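Local structure of DNA polymerase sliding clamp (Archaeoglobus fulgidus, 1RWZ) at residues V19-S23 with A38-A42; N218-L223 with E235-R241. The protein forms a ring-shaped homotrimer that encircles DNA and probably serves as a moving platform tethering the replicative polymerase and other proteins to it. All blocks are in the same frame, centred on the assembly; numbering follows the deposited sequence.

Contact 1 (V19-S23 with A38-A42); sequences VALVS and AVDPA
Val22 and Leu21, on the turn that follows helix 8-19, lie against the end of strand 33-39 and the bend beyond it. CG1 of Val22, set opposite the carbonyl carbon (chi1 -62°), reaches the backbone O of Val39 at 3.2 Å, a close carbon-to-oxygen approach, and both valine methyls border CB of Ala38, CG2 the nearer at 3.7 Å. Leu21 crosses the side chain of Asp40 obliquely, touching it with the CD2 methyl, 3.9 Å from Asp40 CB; its other methyl, CD1, is 4.1 Å from Ala38 O. The peptide oxygen of Leu21 faces CD of Pro41 at 3.4 Å. Asp40 meets Leu21 with its CB, and its chi1 of 76° carries the carboxylate away from Leu21. There OD2 accepts the backbone N-H groups of Val44 and Ala45 and OD1 pairs with the hydroxyl of Tyr197, which fastens the bend and fixes the carboxylate. Leu21 also rests on Ala45 and Val47 of the next strand. The loop from helix 8-19 to strand 24-30 thus packs, through Leu21 and Val22, on the end of interior strand 33-39 and the bend after it, within the N-terminal domain of the PCNA sliding-clamp fold, whose helices pack on antiparallel sheets.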
ATOM      1  N   VAL A  19      -4.967 -20.847  -9.475  1.00 18.55           N
ATOM      2  CA  VAL A  19      -5.463 -20.932  -8.104  1.00 20.00           C
ATOM      3  C   VAL A  19      -6.712 -20.077  -7.899  1.00 20.31           C
ATOM      4  O   VAL A  19      -7.445 -20.249  -6.923  1.00 20.59           O
ATOM      5  CB  VAL A  19      -4.358 -20.532  -7.079  1.00 19.92           C
ATOM      6  CG1 VAL A  19      -4.179 -19.029  -7.051  1.00 19.87           C
ATOM      7  CG2 VAL A  19      -4.713 -21.070  -5.696  1.00 21.10           C
ATOM      8  N   ALA A  20      -6.960 -19.154  -8.821  1.00 21.00           N
ATOM      9  CA  ALA A  20      -8.140 -18.309  -8.727  1.00 21.41           C
ATOM     10  C   ALA A  20      -9.393 -19.187  -8.779  1.00 21.82           C
ATOM     11  O   ALA A  20     -10.429 -18.839  -8.211  1.00 21.98           O
ATOM     12  CB  ALA A  20      -8.158 -17.303  -9.875  1.00 22.20           C
ATOM     13  N   LEU A  21      -9.287 -20.329  -9.453  1.00 21.81           N
ATOM     14  CA  LEU A  21     -10.420 -21.242  -9.586  1.00 22.70           C
ATOM     15  C   LEU A  21     -10.314 -22.544  -8.799  1.00 22.87           C
ATOM     16  O   LEU A  21     -11.316 -23.022  -8.271  1.00 23.27           O
ATOM     17  CB  LEU A  21     -10.663 -21.586 -11.062  1.00 22.41           C
ATOM     18  CG  LEU A  21     -11.020 -20.449 -12.023  1.00 22.95           C
ATOM     19  CD1 LEU A  21     -11.402 -21.050 -13.374  1.00 23.20           C
ATOM     20  CD2 LEU A  21     -12.170 -19.622 -11.466  1.00 23.71           C
ATOM     21  N   VAL A  22      -9.118 -23.126  -8.725  1.00 22.29           N
ATOM     22  CA  VAL A  22      -8.938 -24.395  -8.019  1.00 22.05           C
ATOM     23  C   VAL A  22      -7.717 -24.427  -7.100  1.00 23.01           C
ATOM     24  O   VAL A  22      -6.775 -23.655  -7.274  1.00 22.03           O
ATOM     25  CB  VAL A  22      -8.825 -25.577  -9.015  1.00 21.62           C
ATOM     26  CG1 VAL A  22     -10.118 -25.707  -9.825  1.00 21.38           C
ATOM     27  CG2 VAL A  22      -7.640 -25.366  -9.949  1.00 21.46           C
ATOM     28  N   SER A  23      -7.732 -25.339  -6.130  1.00 23.44           N
ATOM     29  CA  SER A  23      -6.628 -25.457  -5.184  1.00 24.39           C
ATOM     30  C   SER A  23      -5.656 -26.569  -5.563  1.00 24.47           C
ATOM     31  O   SER A  23      -4.565 -26.670  -4.998  1.00 24.43           O
ATOM     32  CB  SER A  23      -7.171 -25.694  -3.772  1.00 25.60           C
ATOM     33  OG  SER A  23      -7.895 -26.906  -3.707  1.00 27.30           O
ATOM     34  N   ALA A  38      -8.658 -26.350 -15.831  1.00 18.46           N
ATOM     35  CA  ALA A  38      -9.451 -26.663 -14.648  1.00 19.16           C
ATOM     36  C   ALA A  38     -10.748 -25.864 -14.598  1.00 19.47           C
ATOM     37  O   ALA A  38     -10.833 -24.761 -15.132  1.00 17.95           O
ATOM     38  CB  ALA A  38      -8.632 -26.390 -13.386  1.00 18.41           C
ATOM     39  N   VAL A  39     -11.756 -26.434 -13.946  1.00 19.72           N
ATOM     40  CA  VAL A  39     -13.050 -25.782 -13.792  1.00 20.58           C
ATOM     41  C   VAL A  39     -13.248 -25.533 -12.302  1.00 20.61           C
ATOM     42  O   VAL A  39     -12.812 -26.342 -11.481  1.00 21.74           O
ATOM     43  CB  VAL A  39     -14.190 -26.683 -14.309  1.00 21.35           C
ATOM     44  CG1 VAL A  39     -15.515 -25.958 -14.199  1.00 22.26           C
ATOM     45  CG2 VAL A  39     -13.915 -27.078 -15.742  1.00 23.39           C
ATOM     46  N   ASP A  40     -13.889 -24.428 -11.942  1.00 21.01           N
ATOM     47  CA  ASP A  40     -14.085 -24.134 -10.529  1.00 22.34           C
ATOM     48  C   ASP A  40     -15.149 -25.031  -9.902  1.00 23.85           C
ATOM     49  O   ASP A  40     -15.869 -25.737 -10.610  1.00 23.06           O
ATOM     50  CB  ASP A  40     -14.417 -22.649 -10.309  1.00 22.31           C
ATOM     51  CG  ASP A  40     -15.846 -22.291 -10.671  1.00 21.83           C
ATOM     52  OD1 ASP A  40     -16.364 -21.334 -10.062  1.00 24.17           O
ATOM     53  OD2 ASP A  40     -16.439 -22.939 -11.558  1.00 22.00           O
ATOM     54  N   PRO A  41     -15.236 -25.036  -8.559  1.00 25.35           N
ATOM     55  CA  PRO A  41     -16.210 -25.854  -7.826  1.00 26.54           C
ATOM     56  C   PRO A  41     -17.655 -25.667  -8.281  1.00 26.69           C
ATOM     57  O   PRO A  41     -18.407 -26.636  -8.390  1.00 28.11           O
ATOM     58  CB  PRO A  41     -15.999 -25.421  -6.377  1.00 26.64           C
ATOM     59  CG  PRO A  41     -14.530 -25.113  -6.339  1.00 27.34           C
ATOM     60  CD  PRO A  41     -14.342 -24.329  -7.623  1.00 25.94           C
ATOM     61  N   ALA A  42     -18.040 -24.423  -8.547  1.00 26.68           N
ATOM     62  CA  ALA A  42     -19.403 -24.127  -8.977  1.00 26.44           C
ATOM     63  C   ALA A  42     -19.669 -24.442 -10.450  1.00 26.04           C
ATOM     64  O   ALA A  42     -20.809 -24.342 -10.911  1.00 26.27           O
ATOM     65  CB  ALA A  42     -19.721 -22.667  -8.694  1.00 26.57           C
TER

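Contact 2 (N218-L223 with E235-R241); sequences NYPVRL and EYILAPR
This is an antiparallel beta-hairpin contact in the C-terminal domain: strands 221-227 and 232-238 are neighbours in the long sheet that runs on into the N-terminal domain through strand 45-52. Val221 with Leu238 and Leu223 with Tyr236 are hydrogen-bonded pairs, and Arg222 with Ile237 is the non-hydrogen-bonded pair between them. The Leu223 N to Tyr236 O bond, 2.8 Å, is the shortest backbone link. On the face carrying Val221, Leu223, Tyr236 and Leu238, Val221 CG1 lies 4.0 Å from Leu238 CB, and helix 195-201 covers both leucines. The opposite face carries a salt bridge placed diagonally across the strands. Arg222 bends at chi3 (59°), bringing NE and NH2 side-on to Glu235, whose CG lies anti to the backbone N (chi1 172°), the chain then running straight out to the arginine. NE meets OE1 at 2.6 Å and NH2 meets OE2 at 3.1 Å. Both bonds are nearly straight and lie close to the guanidinium plane, but they reach the carboxylate from above its plane, the two groups being turned 37° apart. Pro220, just before strand 221-227, sets CB against Ile237 CG2 and CG against Pro240 CD, 3.8 Å in each case. A water then donates to Asn218 OD1 and to Arg241 O, bridging the diverging ends. The two-point grip restrains rotation of the guanidinium, and mutual charge neutralisation would probably stabilise both ionised groups beside Ile237, with His214 and Leu125 also touching the arginine side chain.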
ATOM      1  N   ASN A 218     -26.074 -15.834 -25.510  1.00 16.24           N
ATOM      2  CA  ASN A 218     -26.495 -16.793 -24.491  1.00 17.19           C
ATOM      3  C   ASN A 218     -25.556 -17.996 -24.489  1.00 17.57           C
ATOM      4  O   ASN A 218     -25.963 -19.131 -24.251  1.00 17.00           O
ATOM      5  CB  ASN A 218     -27.946 -17.227 -24.718  1.00 18.58           C
ATOM      6  CG  ASN A 218     -28.922 -16.084 -24.544  1.00 19.79           C
ATOM      7  OD1 ASN A 218     -28.871 -15.357 -23.547  1.00 21.91           O
ATOM      8  ND2 ASN A 218     -29.817 -15.914 -25.510  1.00 20.21           N
ATOM      9  N   TYR A 219     -24.283 -17.709 -24.743  1.00 17.16           N
ATOM     10  CA  TYR A 219     -23.213 -18.700 -24.808  1.00 17.87           C
ATOM     11  C   TYR A 219     -22.101 -18.259 -23.865  1.00 16.67           C
ATOM     12  O   TYR A 219     -21.976 -17.070 -23.564  1.00 15.80           O
ATOM     13  CB  TYR A 219     -22.621 -18.727 -26.217  1.00 21.75           C
ATOM     14  CG  TYR A 219     -23.000 -19.892 -27.092  1.00 26.81           C
ATOM     15  CD1 TYR A 219     -23.019 -19.752 -28.478  1.00 29.88           C
ATOM     16  CD2 TYR A 219     -23.293 -21.141 -26.552  1.00 28.71           C
ATOM     17  CE1 TYR A 219     -23.319 -20.827 -29.308  1.00 32.45           C
ATOM     18  CE2 TYR A 219     -23.596 -22.225 -27.373  1.00 31.45           C
ATOM     19  CZ  TYR A 219     -23.608 -22.059 -28.750  1.00 33.06           C
ATOM     20  OH  TYR A 219     -23.931 -23.119 -29.573  1.00 36.11           O
ATOM     21  N   PRO A 220     -21.277 -19.207 -23.389  1.00 15.50           N
ATOM     22  CA  PRO A 220     -20.186 -18.811 -22.491  1.00 15.07           C
ATOM     23  C   PRO A 220     -19.246 -17.903 -23.284  1.00 14.59           C
ATOM     24  O   PRO A 220     -19.124 -18.046 -24.498  1.00 14.83           O
ATOM     25  CB  PRO A 220     -19.507 -20.136 -22.157  1.00 15.11           C
ATOM     26  CG  PRO A 220     -20.634 -21.146 -22.277  1.00 15.27           C
ATOM     27  CD  PRO A 220     -21.359 -20.672 -23.518  1.00 15.50           C
ATOM     28  N   VAL A 221     -18.594 -16.967 -22.606  1.00 14.40           N
ATOM     29  CA  VAL A 221     -17.660 -16.086 -23.293  1.00 13.57           C
ATOM     30  C   VAL A 221     -16.250 -16.639 -23.101  1.00 14.02           C
ATOM     31  O   VAL A 221     -15.947 -17.232 -22.063  1.00 13.48           O
ATOM     32  CB  VAL A 221     -17.743 -14.632 -22.739  1.00 13.05           C
ATOM     33  CG1 VAL A 221     -17.424 -14.610 -21.243  1.00 13.13           C
ATOM     34  CG2 VAL A 221     -16.791 -13.719 -23.507  1.00 13.12           C
ATOM     35  N   ARG A 222     -15.407 -16.492 -24.123  1.00 13.43           N
ATOM     36  CA  ARG A 222     -14.020 -16.931 -24.037  1.00 14.16           C
ATOM     37  C   ARG A 222     -13.177 -15.661 -23.938  1.00 13.06           C
ATOM     38  O   ARG A 222     -13.293 -14.773 -24.781  1.00 13.38           O
ATOM     39  CB  ARG A 222     -13.583 -17.701 -25.290  1.00 15.07           C
ATOM     40  CG  ARG A 222     -14.233 -19.060 -25.510  1.00 18.46           C
ATOM     41  CD  ARG A 222     -13.704 -19.674 -26.813  1.00 19.76           C
ATOM     42  NE  ARG A 222     -12.251 -19.833 -26.784  1.00 22.00           N
ATOM     43  CZ  ARG A 222     -11.466 -19.868 -27.859  1.00 22.90           C
ATOM     44  NH1 ARG A 222     -11.986 -19.755 -29.077  1.00 23.41           N
ATOM     45  NH2 ARG A 222     -10.152 -20.004 -27.717  1.00 22.90           N
ATOM     46  N   LEU A 223     -12.348 -15.583 -22.904  1.00 12.28           N
ATOM     47  CA  LEU A 223     -11.474 -14.436 -22.683  1.00 12.93           C
ATOM     48  C   LEU A 223     -10.045 -14.950 -22.760  1.00 12.64           C
ATOM     49  O   LEU A 223      -9.533 -15.531 -21.808  1.00 12.10           O
ATOM     50  CB  LEU A 223     -11.751 -13.826 -21.307  1.00 13.28           C
ATOM     51  CG  LEU A 223     -13.197 -13.347 -21.123  1.00 14.27           C
ATOM     52  CD1 LEU A 223     -13.437 -12.967 -19.670  1.00 15.60           C
ATOM     53  CD2 LEU A 223     -13.475 -12.166 -22.042  1.00 13.68           C
ATOM     54  N   GLU A 235      -6.614 -18.528 -20.874  1.00 13.56           N
ATOM     55  CA  GLU A 235      -7.984 -18.359 -21.320  1.00 13.57           C
ATOM     56  C   GLU A 235      -8.953 -18.718 -20.210  1.00 13.99           C
ATOM     57  O   GLU A 235      -8.824 -19.769 -19.576  1.00 13.95           O
ATOM     58  CB  GLU A 235      -8.272 -19.246 -22.535  1.00 15.07           C
ATOM     59  CG  GLU A 235      -9.754 -19.257 -22.927  1.00 16.24           C
ATOM     60  CD  GLU A 235     -10.050 -20.084 -24.169  1.00 18.39           C
ATOM     61  OE1 GLU A 235     -11.245 -20.298 -24.463  1.00 19.93           O
ATOM     62  OE2 GLU A 235      -9.102 -20.515 -24.854  1.00 19.16           O
ATOM     63  N   TYR A 236      -9.899 -17.821 -19.966  1.00 13.34           N
ATOM     64  CA  TYR A 236     -10.943 -18.045 -18.979  1.00 14.00           C
ATOM     65  C   TYR A 236     -12.238 -18.146 -19.771  1.00 14.08           C
ATOM     66  O   TYR A 236     -12.456 -17.391 -20.723  1.00 14.31           O
ATOM     67  CB  TYR A 236     -11.051 -16.876 -17.995  1.00 14.28           C
ATOM     68  CG  TYR A 236     -10.016 -16.860 -16.888  1.00 14.79           C
ATOM     69  CD1 TYR A 236      -9.091 -15.816 -16.784  1.00 15.88           C
ATOM     70  CD2 TYR A 236      -9.995 -17.858 -15.914  1.00 15.11           C
ATOM     71  CE1 TYR A 236      -8.176 -15.768 -15.731  1.00 14.47           C
ATOM     72  CE2 TYR A 236      -9.088 -17.821 -14.860  1.00 15.33           C
ATOM     73  CZ  TYR A 236      -8.185 -16.774 -14.770  1.00 16.14           C
ATOM     74  OH  TYR A 236      -7.314 -16.721 -13.704  1.00 16.79           O
ATOM     75  N   ILE A 237     -13.086 -19.095 -19.395  1.00 14.14           N
ATOM     76  CA  ILE A 237     -14.374 -19.269 -20.055  1.00 13.82           C
ATOM     77  C   ILE A 237     -15.395 -19.115 -18.939  1.00 13.82           C
ATOM     78  O   ILE A 237     -15.265 -19.735 -17.882  1.00 14.30           O
ATOM     79  CB  ILE A 237     -14.497 -20.662 -20.705  1.00 13.92           C
ATOM     80  CG1 ILE A 237     -13.395 -20.831 -21.756  1.00 14.66           C
ATOM     81  CG2 ILE A 237     -15.877 -20.813 -21.354  1.00 13.42           C
ATOM     82  CD1 ILE A 237     -13.337 -22.200 -22.396  1.00 15.66           C
ATOM     83  N   LEU A 238     -16.397 -18.276 -19.172  1.00 12.87           N
ATOM     84  CA  LEU A 238     -17.411 -18.000 -18.167  1.00 12.98           C
ATOM     85  C   LEU A 238     -18.818 -18.284 -18.670  1.00 13.25           C
ATOM     86  O   LEU A 238     -19.221 -17.782 -19.720  1.00 12.72           O
ATOM     87  CB  LEU A 238     -17.310 -16.531 -17.733  1.00 12.61           C
ATOM     88  CG  LEU A 238     -18.322 -15.993 -16.720  1.00 13.00           C
ATOM     89  CD1 LEU A 238     -18.237 -16.805 -15.434  1.00 12.91           C
ATOM     90  CD2 LEU A 238     -18.043 -14.520 -16.442  1.00 12.18           C
ATOM     91  N   ALA A 239     -19.557 -19.090 -17.909  1.00 13.44           N
ATOM     92  CA  ALA A 239     -20.938 -19.437 -18.259  1.00 13.75           C
ATOM     93  C   ALA A 239     -21.803 -18.179 -18.256  1.00 13.68           C
ATOM     94  O   ALA A 239     -21.585 -17.259 -17.463  1.00 14.57           O
ATOM     95  CB  ALA A 239     -21.491 -20.464 -17.254  1.00 14.12           C
ATOM     96  N   PRO A 240     -22.816 -18.128 -19.134  1.00 14.48           N
ATOM     97  CA  PRO A 240     -23.700 -16.964 -19.218  1.00 14.96           C
ATOM     98  C   PRO A 240     -24.926 -16.997 -18.311  1.00 16.90           C
ATOM     99  O   PRO A 240     -25.320 -18.054 -17.811  1.00 16.35           O
ATOM    100  CB  PRO A 240     -24.104 -16.965 -20.681  1.00 15.40           C
ATOM    101  CG  PRO A 240     -24.308 -18.451 -20.933  1.00 15.28           C
ATOM    102  CD  PRO A 240     -23.110 -19.092 -20.215  1.00 13.98           C
ATOM    103  N   ARG A 241     -25.507 -15.820 -18.101  1.00 18.43           N
ATOM    104  CA  ARG A 241     -26.735 -15.676 -17.334  1.00 20.53           C
ATOM    105  C   ARG A 241     -27.764 -15.401 -18.430  1.00 22.00           C
ATOM    106  O   ARG A 241     -27.409 -15.359 -19.606  1.00 21.99           O
ATOM    107  CB  ARG A 241     -26.650 -14.497 -16.355  1.00 21.83           C
ATOM    108  CG  ARG A 241     -25.633 -14.706 -15.227  1.00 24.46           C
ATOM    109  CD  ARG A 241     -25.705 -13.624 -14.150  1.00 27.22           C
ATOM    110  NE  ARG A 241     -24.743 -13.876 -13.072  1.00 29.55           N
ATOM    111  CZ  ARG A 241     -24.730 -13.247 -11.899  1.00 30.76           C
ATOM    112  NH1 ARG A 241     -25.630 -12.314 -11.625  1.00 31.32           N
ATOM    113  NH2 ARG A 241     -23.817 -13.555 -10.989  1.00 31.42           N
TER
HETATM  114  O   HOH W   1     -26.481 -14.345 -21.882  1.00 18.19           O

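The two contacts follow one another in sequence, their centres about 15 Å apart, yet they meet through Tyr236. Its ring carbon CE2 is 4.2 Å from Leu21 CD1, and its OH lies 4.0 Å from Ala20 CB while hydrogen-bonded to Ala17 O in helix 8-19. Strand 45-52 joins them within one sheet: Ala38 pairs with Val47 on one side, and Glu235 and Ile237 pair with Ile48 and Met46 on the other. Tyr197 of helix 195-201, the partner of Asp40 in contact 1, also packs on Leu238 of contact 2. The two family regions of one subunit are thus joined here by the shared sheet, Tyr236 and Tyr197; no other chain of the trimer touches either contact.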